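Local coordinates for protein leucyl aminopeptidase (Trypanosoma brucei brucei, PDB 5NTD) that probably removes leucine and similar residues from the N-terminus of peptides, as a two-metal M17 leucyl aminopeptidase that binds the inhibitor bestatin, at residues 284-289 with 395-400; 373-378 with 401-406. One frame throughout, in Å; residues are numbered along the deposited sequence.

Contact 1 of 2, residues 284-289 with 395-400; sequences VSLVGK and VVIDMA. With MN (manganese (II) ion), chain B; BES (2-(3-amino-2-hydroxy-4-phenyl-butyrylamino)-4-methyl-pentanoic acid), chain C.
Ser285 bonds to both Val395 and Ile397 of the neighbouring strand, in two buried parallel strands, 284-289 and 395-400, whose axes run 16° apart. Ser285 N gives its hydrogen to Val395 O, and Ser285 O accepts one from Ile397 N at 2.9 Å. The ladder continues from Val287 N to Ile397 O, from Met399 N to Val287 O and from Lys289 N to Met399 O. CA-H...O contacts fill in between, the shortest from Asp398 CA to Val287 O at 3.0 Å.

Side chains alternate between the two faces. On one, Leu286 and Ile397 lie side by side, Leu286 CD2 resting 3.9 Å from Ile397 CB, while Ile397 CD1 slants across to Val284 CG1 at 4.0 Å. Helices 314-328 and 511-519 cover this face, where branched aliphatic groups suit a buried surface packed against helices. On the other, under helix 374-387, Val287 lies beside Asp398, CB to CB 4.1 Å. The Asp398 carboxylate turns away from Val287 and is held by His491 and His493; Ser285 OG likewise finds Ser336.

Metal coordination ends the pair. Lys289 CB presses on Ala400 CB at 3.5 Å, a closeness the small methyl allows. With CG anti to the backbone N (chi1 176°) and every later torsion extended, the lysine carries NZ to a manganese ion at 2.1 Å, which also holds N2 and O2 of bestatin. A parallel pair whose C-terminal end brings a metal-binding lysine to a two-metal centre is characteristic of the M17 aminopeptidase catalytic domain.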
ATOM      1  N   VAL G 284     -31.906  31.914 -12.748  1.00 33.73           N
ATOM      2  CA  VAL G 284     -30.874  30.906 -12.590  1.00 32.69           C
ATOM      3  C   VAL G 284     -30.243  31.027 -11.218  1.00 31.91           C
ATOM      4  O   VAL G 284     -29.803  32.083 -10.821  1.00 34.55           O
ATOM      5  CB  VAL G 284     -29.776  31.028 -13.661  1.00 32.98           C
ATOM      6  CG1 VAL G 284     -28.746  29.935 -13.491  1.00 33.04           C
ATOM      7  CG2 VAL G 284     -30.363  30.945 -15.048  1.00 33.35           C
ATOM      8  N   SER G 285     -30.171  29.901 -10.528  1.00 32.03           N
ATOM      9  CA  SER G 285     -29.451  29.780  -9.242  1.00 30.82           C
ATOM     10  C   SER G 285     -28.152  29.030  -9.428  1.00 30.76           C
ATOM     11  O   SER G 285     -28.131  27.894  -9.915  1.00 33.42           O
ATOM     12  CB  SER G 285     -30.274  29.085  -8.194  1.00 30.57           C
ATOM     13  OG  SER G 285     -31.328  29.915  -7.738  1.00 30.04           O
ATOM     14  N   LEU G 286     -27.077  29.690  -9.052  1.00 29.60           N
ATOM     15  CA  LEU G 286     -25.750  29.115  -9.100  1.00 30.15           C
ATOM     16  C   LEU G 286     -25.379  28.642  -7.712  1.00 31.22           C
ATOM     17  O   LEU G 286     -25.608  29.344  -6.730  1.00 32.04           O
ATOM     18  CB  LEU G 286     -24.698  30.123  -9.562  1.00 30.37           C
ATOM     19  CG  LEU G 286     -24.997  30.832 -10.884  1.00 31.30           C
ATOM     20  CD1 LEU G 286     -23.968  31.929 -11.145  1.00 31.12           C
ATOM     21  CD2 LEU G 286     -24.993  29.855 -12.053  1.00 31.62           C
ATOM     22  N   VAL G 287     -24.750  27.473  -7.643  1.00 31.29           N
ATOM     23  CA  VAL G 287     -24.248  26.926  -6.367  1.00 30.60           C
ATOM     24  C   VAL G 287     -22.820  26.392  -6.570  1.00 28.69           C
ATOM     25  O   VAL G 287     -22.585  25.608  -7.439  1.00 26.91           O
ATOM     26  CB  VAL G 287     -25.146  25.794  -5.870  1.00 31.42           C
ATOM     27  CG1 VAL G 287     -24.691  25.318  -4.497  1.00 32.87           C
ATOM     28  CG2 VAL G 287     -26.581  26.269  -5.791  1.00 31.38           C
ATOM     29  N   GLY G 288     -21.899  26.855  -5.755  1.00 28.10           N
ATOM     30  CA  GLY G 288     -20.494  26.513  -5.911  1.00 28.18           C
ATOM     31  C   GLY G 288     -19.866  25.858  -4.691  1.00 27.68           C
ATOM     32  O   GLY G 288     -20.090  26.279  -3.568  1.00 27.22           O
ATOM     33  N   LYS G 289     -19.100  24.800  -4.942  1.00 27.07           N
ATOM     34  CA  LYS G 289     -18.332  24.097  -3.878  1.00 25.43           C
ATOM     35  C   LYS G 289     -17.160  24.999  -3.538  1.00 24.80           C
ATOM     36  O   LYS G 289     -16.241  25.183  -4.338  1.00 24.67           O
ATOM     37  CB  LYS G 289     -17.854  22.698  -4.320  1.00 25.44           C
ATOM     38  CG  LYS G 289     -16.979  21.975  -3.297  1.00 25.51           C
ATOM     39  CD  LYS G 289     -16.349  20.669  -3.837  1.00 26.60           C
ATOM     40  CE  LYS G 289     -15.372  20.026  -2.839  1.00 25.70           C
ATOM     41  NZ  LYS G 289     -14.588  18.843  -3.296  1.00 28.18           N
ATOM     42  N   VAL G 395     -33.556  27.203 -13.459  1.00 27.59           N
ATOM     43  CA  VAL G 395     -32.371  26.402 -13.706  1.00 27.38           C
ATOM     44  C   VAL G 395     -31.473  26.513 -12.502  1.00 27.05           C
ATOM     45  O   VAL G 395     -31.227  27.600 -12.004  1.00 26.12           O
ATOM     46  CB  VAL G 395     -31.574  26.880 -14.933  1.00 28.04           C
ATOM     47  CG1 VAL G 395     -30.341  26.019 -15.142  1.00 28.43           C
ATOM     48  CG2 VAL G 395     -32.433  26.842 -16.183  1.00 27.52           C
ATOM     49  N   VAL G 396     -30.966  25.370 -12.061  1.00 26.69           N
ATOM     50  CA  VAL G 396     -29.943  25.318 -11.004  1.00 26.48           C
ATOM     51  C   VAL G 396     -28.660  24.778 -11.615  1.00 27.47           C
ATOM     52  O   VAL G 396     -28.666  23.731 -12.256  1.00 26.27           O
ATOM     53  CB  VAL G 396     -30.323  24.423  -9.842  1.00 26.76           C
ATOM     54  CG1 VAL G 396     -29.172  24.299  -8.848  1.00 27.78           C
ATOM     55  CG2 VAL G 396     -31.524  24.971  -9.132  1.00 27.98           C
ATOM     56  N   ILE G 397     -27.579  25.531 -11.430  1.00 27.31           N
ATOM     57  CA  ILE G 397     -26.265  25.109 -11.891  1.00 26.73           C
ATOM     58  C   ILE G 397     -25.368  25.009 -10.692  1.00 27.69           C
ATOM     59  O   ILE G 397     -25.134  26.007  -9.989  1.00 28.01           O
ATOM     60  CB  ILE G 397     -25.620  26.088 -12.877  1.00 27.04           C
ATOM     61  CG1 ILE G 397     -26.523  26.326 -14.078  1.00 26.85           C
ATOM     62  CG2 ILE G 397     -24.263  25.563 -13.355  1.00 26.58           C
ATOM     63  CD1 ILE G 397     -26.029  27.436 -14.985  1.00 26.77           C
ATOM     64  N   ASP G 398     -24.883  23.810 -10.426  1.00 27.18           N
ATOM     65  CA  ASP G 398     -23.858  23.678  -9.382  1.00 27.75           C
ATOM     66  C   ASP G 398     -22.527  23.356 -10.063  1.00 27.44           C
ATOM     67  O   ASP G 398     -22.487  22.631 -11.052  1.00 27.43           O
ATOM     68  CB  ASP G 398     -24.249  22.677  -8.298  1.00 28.58           C
ATOM     69  CG  ASP G 398     -23.992  21.238  -8.698  1.00 28.60           C
ATOM     70  OD1 ASP G 398     -22.809  20.857  -8.745  1.00 28.42           O
ATOM     71  OD2 ASP G 398     -24.976  20.548  -9.021  1.00 27.95           O
ATOM     72  N   MET G 399     -21.480  23.952  -9.540  1.00 26.39           N
ATOM     73  CA  MET G 399     -20.133  23.762 -10.055  1.00 26.85           C
ATOM     74  C   MET G 399     -19.221  23.375  -8.911  1.00 26.24           C
ATOM     75  O   MET G 399     -19.232  24.003  -7.869  1.00 25.37           O
ATOM     76  CB  MET G 399     -19.580  25.016 -10.738  1.00 27.58           C
ATOM     77  CG  MET G 399     -20.469  25.523 -11.872  1.00 28.87           C
ATOM     78  SD  MET G 399     -19.780  26.934 -12.736  1.00 29.93           S
ATOM     79  CE  MET G 399     -19.141  26.173 -14.193  1.00 30.45           C
ATOM     80  N   ALA G 400     -18.430  22.333  -9.137  1.00 25.32           N
ATOM     81  CA  ALA G 400     -17.640  21.722  -8.051  1.00 25.16           C
ATOM     82  C   ALA G 400     -16.477  20.919  -8.547  1.00 23.78           C
ATOM     83  O   ALA G 400     -16.568  20.199  -9.525  1.00 22.55           O
ATOM     84  CB  ALA G 400     -18.535  20.854  -7.216  1.00 25.04           C
TER
HETATM   85 MN    MN B 603     -13.135  18.142  -2.016  1.00 30.12          MN
HETATM   86  N2  BES C 604     -12.117  17.643  -3.691  1.00 35.92           N
HETATM   87  C1  BES C 604     -12.014  16.208  -3.944  1.00 39.43           C
HETATM   88  C6  BES C 604     -12.068  15.843  -5.448  1.00 39.14           C
HETATM   89  C7  BES C 604     -10.796  15.963  -6.242  1.00 39.03           C
HETATM   90  C8  BES C 604     -10.410  17.179  -6.788  1.00 40.10           C
HETATM   91  C12 BES C 604     -10.010  14.846  -6.494  1.00 40.82           C
HETATM   92  C9  BES C 604      -9.239  17.287  -7.533  1.00 39.64           C
HETATM   93  C11 BES C 604      -8.827  14.952  -7.241  1.00 39.97           C
HETATM   94  C10 BES C 604      -8.434  16.172  -7.756  1.00 39.53           C
HETATM   95  C2  BES C 604     -13.160  15.544  -3.150  1.00 41.88           C
HETATM   96  O2  BES C 604     -13.548  16.267  -1.941  1.00 40.28           O
HETATM   97  C3  BES C 604     -12.693  14.184  -2.722  1.00 44.86           C
HETATM   98  O3  BES C 604     -12.093  14.177  -1.621  1.00 44.29           O
HETATM   99  N1  BES C 604     -13.040  13.198  -3.564  1.00 43.62           N
HETATM  100  C4  BES C 604     -12.729  11.809  -3.395  1.00 48.69           C
HETATM  101  C13 BES C 604     -13.837  11.067  -2.657  1.00 48.50           C
HETATM  102  C14 BES C 604     -13.434   9.700  -2.104  1.00 49.29           C
HETATM  103  C15 BES C 604     -12.106   9.611  -1.363  1.00 48.09           C
HETATM  104  C16 BES C 604     -14.488   9.221  -1.136  1.00 51.66           C
HETATM  105  C5  BES C 604     -12.559  11.137  -4.715  1.00 49.18           C
HETATM  106  O1  BES C 604     -11.645  10.320  -4.820  1.00 54.68           O
HETATM  107  O4  BES C 604     -13.326  11.398  -5.646  1.00 49.61           O

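Contact 2 of 2, residues 373-378 with 401-406; sequences EGRIVL and TLTGAQ. With MN (manganese (II) ion), chain B; MN (manganese (II) ion), chain D; BES (2-(3-amino-2-hydroxy-4-phenyl-butyrylamino)-4-methyl-pentanoic acid), chain C; BCT (bicarbonate ion), chain E.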
ATOM      1  N   GLU G 373     -16.982  15.260   1.008  1.00 25.90           N
ATOM      2  CA  GLU G 373     -17.553  16.437   1.701  1.00 27.53           C
ATOM      3  C   GLU G 373     -18.328  17.359   0.765  1.00 27.49           C
ATOM      4  O   GLU G 373     -19.258  18.032   1.163  1.00 29.60           O
ATOM      5  CB  GLU G 373     -16.449  17.222   2.399  1.00 27.88           C
ATOM      6  CG  GLU G 373     -15.615  18.223   1.561  1.00 29.34           C
ATOM      7  CD  GLU G 373     -14.678  17.645   0.508  1.00 28.80           C
ATOM      8  OE1 GLU G 373     -14.332  18.390  -0.483  1.00 28.25           O
ATOM      9  OE2 GLU G 373     -14.223  16.444   0.657  1.00 30.71           O
ATOM     10  N   GLY G 374     -17.898  17.384  -0.473  1.00 27.39           N
ATOM     11  CA  GLY G 374     -18.372  18.352  -1.440  1.00 27.35           C
ATOM     12  C   GLY G 374     -19.833  18.171  -1.710  1.00 28.26           C
ATOM     13  O   GLY G 374     -20.604  19.122  -1.721  1.00 29.02           O
ATOM     14  N   ARG G 375     -20.224  16.934  -1.915  1.00 27.36           N
ATOM     15  CA  ARG G 375     -21.596  16.644  -2.238  1.00 27.52           C
ATOM     16  C   ARG G 375     -22.521  17.015  -1.089  1.00 28.75           C
ATOM     17  O   ARG G 375     -23.680  17.380  -1.288  1.00 27.88           O
ATOM     18  CB  ARG G 375     -21.756  15.177  -2.645  1.00 28.50           C
ATOM     19  CG  ARG G 375     -21.615  14.205  -1.501  1.00 28.35           C
ATOM     20  CD  ARG G 375     -21.427  12.796  -2.031  1.00 28.60           C
ATOM     21  NE  ARG G 375     -20.125  12.655  -2.696  1.00 28.61           N
ATOM     22  CZ  ARG G 375     -19.768  11.600  -3.412  1.00 28.83           C
ATOM     23  NH1 ARG G 375     -20.612  10.587  -3.573  1.00 30.65           N
ATOM     24  NH2 ARG G 375     -18.609  11.573  -3.992  1.00 29.01           N
ATOM     25  N   ILE G 376     -22.000  16.897   0.126  1.00 28.66           N
ATOM     26  CA  ILE G 376     -22.787  17.235   1.342  1.00 29.34           C
ATOM     27  C   ILE G 376     -23.050  18.741   1.408  1.00 28.82           C
ATOM     28  O   ILE G 376     -24.141  19.224   1.617  1.00 29.22           O
ATOM     29  CB  ILE G 376     -22.055  16.778   2.614  1.00 29.95           C
ATOM     30  CG1 ILE G 376     -22.066  15.236   2.676  1.00 30.11           C
ATOM     31  CG2 ILE G 376     -22.702  17.375   3.846  1.00 30.24           C
ATOM     32  CD1 ILE G 376     -21.236  14.653   3.781  1.00 30.56           C
ATOM     33  N   VAL G 377     -21.995  19.458   1.235  1.00 28.04           N
ATOM     34  CA  VAL G 377     -22.000  20.909   1.270  1.00 28.95           C
ATOM     35  C   VAL G 377     -22.931  21.458   0.149  1.00 29.97           C
ATOM     36  O   VAL G 377     -23.753  22.331   0.339  1.00 31.12           O
ATOM     37  CB  VAL G 377     -20.509  21.315   1.191  1.00 29.12           C
ATOM     38  CG1 VAL G 377     -20.199  22.315   0.143  1.00 29.45           C
ATOM     39  CG2 VAL G 377     -19.993  21.665   2.570  1.00 30.06           C
ATOM     40  N   LEU G 378     -22.820  20.859  -1.015  1.00 30.50           N
ATOM     41  CA  LEU G 378     -23.645  21.220  -2.154  1.00 29.17           C
ATOM     42  C   LEU G 378     -25.100  20.861  -1.945  1.00 28.55           C
ATOM     43  O   LEU G 378     -26.004  21.508  -2.479  1.00 27.27           O
ATOM     44  CB  LEU G 378     -23.119  20.558  -3.431  1.00 29.50           C
ATOM     45  CG  LEU G 378     -21.779  21.092  -3.930  1.00 29.70           C
ATOM     46  CD1 LEU G 378     -21.187  20.161  -4.963  1.00 29.88           C
ATOM     47  CD2 LEU G 378     -21.938  22.490  -4.516  1.00 30.33           C
ATOM     48  N   THR G 401     -15.382  21.058  -7.839  1.00 24.06           N
ATOM     49  CA  THR G 401     -14.193  20.191  -8.034  1.00 24.65           C
ATOM     50  C   THR G 401     -14.424  18.877  -7.283  1.00 23.86           C
ATOM     51  O   THR G 401     -13.878  18.640  -6.217  1.00 26.35           O
ATOM     52  CB  THR G 401     -12.925  20.877  -7.533  1.00 24.65           C
ATOM     53  OG1 THR G 401     -13.173  21.419  -6.226  1.00 24.18           O
ATOM     54  CG2 THR G 401     -12.554  22.000  -8.463  1.00 24.58           C
ATOM     55  N   LEU G 402     -15.304  18.069  -7.808  1.00 23.36           N
ATOM     56  CA  LEU G 402     -16.003  17.109  -6.969  1.00 24.44           C
ATOM     57  C   LEU G 402     -15.376  15.699  -6.871  1.00 24.83           C
ATOM     58  O   LEU G 402     -15.401  15.125  -5.796  1.00 25.75           O
ATOM     59  CB  LEU G 402     -17.493  16.997  -7.344  1.00 24.43           C
ATOM     60  CG  LEU G 402     -18.396  16.401  -6.256  1.00 25.37           C
ATOM     61  CD1 LEU G 402     -18.332  17.197  -4.956  1.00 25.70           C
ATOM     62  CD2 LEU G 402     -19.822  16.322  -6.743  1.00 25.66           C
ATOM     63  N   THR G 403     -14.910  15.147  -7.979  1.00 24.46           N
ATOM     64  CA  THR G 403     -14.461  13.759  -7.991  1.00 25.67           C
ATOM     65  C   THR G 403     -13.184  13.572  -8.766  1.00 26.38           C
ATOM     66  O   THR G 403     -13.019  14.138  -9.845  1.00 26.15           O
ATOM     67  CB  THR G 403     -15.516  12.785  -8.583  1.00 26.65           C
ATOM     68  OG1 THR G 403     -15.708  13.056  -9.973  1.00 28.74           O
ATOM     69  CG2 THR G 403     -16.861  12.882  -7.881  1.00 26.58           C
ATOM     70  N   GLY G 404     -12.326  12.684  -8.265  1.00 25.84           N
ATOM     71  CA  GLY G 404     -11.220  12.142  -9.050  1.00 24.67           C
ATOM     72  C   GLY G 404     -11.714  11.355 -10.275  1.00 24.81           C
ATOM     73  O   GLY G 404     -11.105  11.369 -11.341  1.00 25.18           O
ATOM     74  N   ALA G 405     -12.860  10.725 -10.139  1.00 23.97           N
ATOM     75  CA  ALA G 405     -13.526  10.049 -11.264  1.00 24.48           C
ATOM     76  C   ALA G 405     -13.716  10.953 -12.501  1.00 24.13           C
ATOM     77  O   ALA G 405     -13.663  10.491 -13.626  1.00 22.53           O
ATOM     78  CB  ALA G 405     -14.892   9.493 -10.825  1.00 24.75           C
ATOM     79  N   GLN G 406     -13.938  12.244 -12.268  1.00 23.30           N
ATOM     80  CA  GLN G 406     -14.150  13.183 -13.362  1.00 22.46           C
ATOM     81  C   GLN G 406     -12.978  13.168 -14.325  1.00 23.05           C
ATOM     82  O   GLN G 406     -13.144  13.110 -15.535  1.00 22.28           O
ATOM     83  CB  GLN G 406     -14.376  14.589 -12.827  1.00 23.06           C
ATOM     84  CG  GLN G 406     -14.620  15.625 -13.905  1.00 22.83           C
ATOM     85  CD  GLN G 406     -13.356  16.271 -14.409  1.00 22.52           C
ATOM     86  OE1 GLN G 406     -12.606  16.889 -13.649  1.00 23.50           O
ATOM     87  NE2 GLN G 406     -13.057  16.055 -15.683  1.00 21.87           N
TER
HETATM   88 MN    MN B 603     -13.135  18.142  -2.016  1.00 30.12          MN
HETATM   89 MN    MN D 602     -12.791  15.468  -0.310  1.00 36.05          MN
HETATM   90  N2  BES C 604     -12.117  17.643  -3.691  1.00 35.92           N
HETATM   91  C1  BES C 604     -12.014  16.208  -3.944  1.00 39.43           C
HETATM   92  C6  BES C 604     -12.068  15.843  -5.448  1.00 39.14           C
HETATM   93  C7  BES C 604     -10.796  15.963  -6.242  1.00 39.03           C
HETATM   94  C8  BES C 604     -10.410  17.179  -6.788  1.00 40.10           C
HETATM   95  C12 BES C 604     -10.010  14.846  -6.494  1.00 40.82           C
HETATM   96  C9  BES C 604      -9.239  17.287  -7.533  1.00 39.64           C
HETATM   97  C11 BES C 604      -8.827  14.952  -7.241  1.00 39.97           C
HETATM   98  C10 BES C 604      -8.434  16.172  -7.756  1.00 39.53           C
HETATM   99  C2  BES C 604     -13.160  15.544  -3.150  1.00 41.88           C
HETATM  100  O2  BES C 604     -13.548  16.267  -1.941  1.00 40.28           O
HETATM  101  C3  BES C 604     -12.693  14.184  -2.722  1.00 44.86           C
HETATM  102  O3  BES C 604     -12.093  14.177  -1.621  1.00 44.29           O
HETATM  103  N1  BES C 604     -13.040  13.198  -3.564  1.00 43.62           N
HETATM  104  C4  BES C 604     -12.729  11.809  -3.395  1.00 48.69           C
HETATM  105  C13 BES C 604     -13.837  11.067  -2.657  1.00 48.50           C
HETATM  106  C14 BES C 604     -13.434   9.700  -2.104  1.00 49.29           C
HETATM  107  C15 BES C 604     -12.106   9.611  -1.363  1.00 48.09           C
HETATM  108  C16 BES C 604     -14.488   9.221  -1.136  1.00 51.66           C
HETATM  109  C5  BES C 604     -12.559  11.137  -4.715  1.00 49.18           C
HETATM  110  O1  BES C 604     -11.645  10.320  -4.820  1.00 54.68           O
HETATM  111  O4  BES C 604     -13.326  11.398  -5.646  1.00 49.61           O
HETATM  112  C   BCT E 605     -17.121  14.734  -2.754  1.00 40.85           C
HETATM  113  O1  BCT E 605     -16.460  15.787  -2.223  1.00 42.67           O
HETATM  114  O2  BCT E 605     -18.334  14.557  -2.629  1.00 32.13           O
HETATM  115  O3  BCT E 605     -16.481  13.851  -3.375  1.00 55.86           O
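Leu402 CD1 lies against the first turn of helix 374-387, 3.7 Å from Gly374 CA and 3.6 Å from Arg375 N. Glycine suits this place because a CB on Gly374 would collide with that methyl. Leu402 has CG anti to the backbone N (chi1 -160°), which sends its branch toward the helix, and CD1 meets Leu378 CD1 tip to tip at 4.1 Å. The same CD1 also touches the bicarbonate, so the leucine packs between the anion and the apolar side of the helix. Ala475 of helix 471-480 backs it.

Arg375 curls around the bicarbonate. Its CG sits between the backbone N and the carbonyl carbon, and a further bend at chi3 (68°) brings the guanidinium edge to the anion. The bond from Arg375 NE to bicarbonate O2 is short and almost straight, 2.6 Å and 173°, while Arg375 NH2 reaches O3 and, weakly, O2. Arg375 N also donates to O2, and Gly374 N to O1. The cationic side chain and the two backbone amides together suit a small anion.

The Glu373 carboxylate bridges the two manganese ions: OE1 binds one and OE2 the other, each at 2.0 Å. Bestatin O2 spans the same ions. Across the site, Gly404 N donates to bestatin O4 at 3.1 Å. Thr403 is the N-cap residue of helix 404-410; its OG1 accepts a weak bond from Gln406 N and is hydrogen-bonded to Asp495. A glutamate bridging two metals and, two residues on, an arginine that holds bicarbonate beside them, within the Asn-Thr-Asp-Ala-Glu-Gly-Arg motif, are characteristic of the active site of M17 leucyl aminopeptidases.

Both contacts contribute metal ligands to one active site, contact 1 from the sheet and contact 2 from the segment 373-378, their centres about 13 Å apart. Strand 395-400 runs directly into 401-406, so the chain passes from the pairing in contact 1 to the ligand-binding residues of contact 2. They meet at Lys289, whose NZ lies 2.9 Å from Glu373 OE1, both ligands of one manganese ion, and probably forms a hydrogen bond with Thr401 O at 3.0 Å. Leu378 also joins the contacts: its CD1 packs on Ala400 CB at 3.5 Å. Asp294 and Asp312 complete the protein ligands of the manganese ion shared by Lys289 and Glu373, while bestatin bridges both metals through O2.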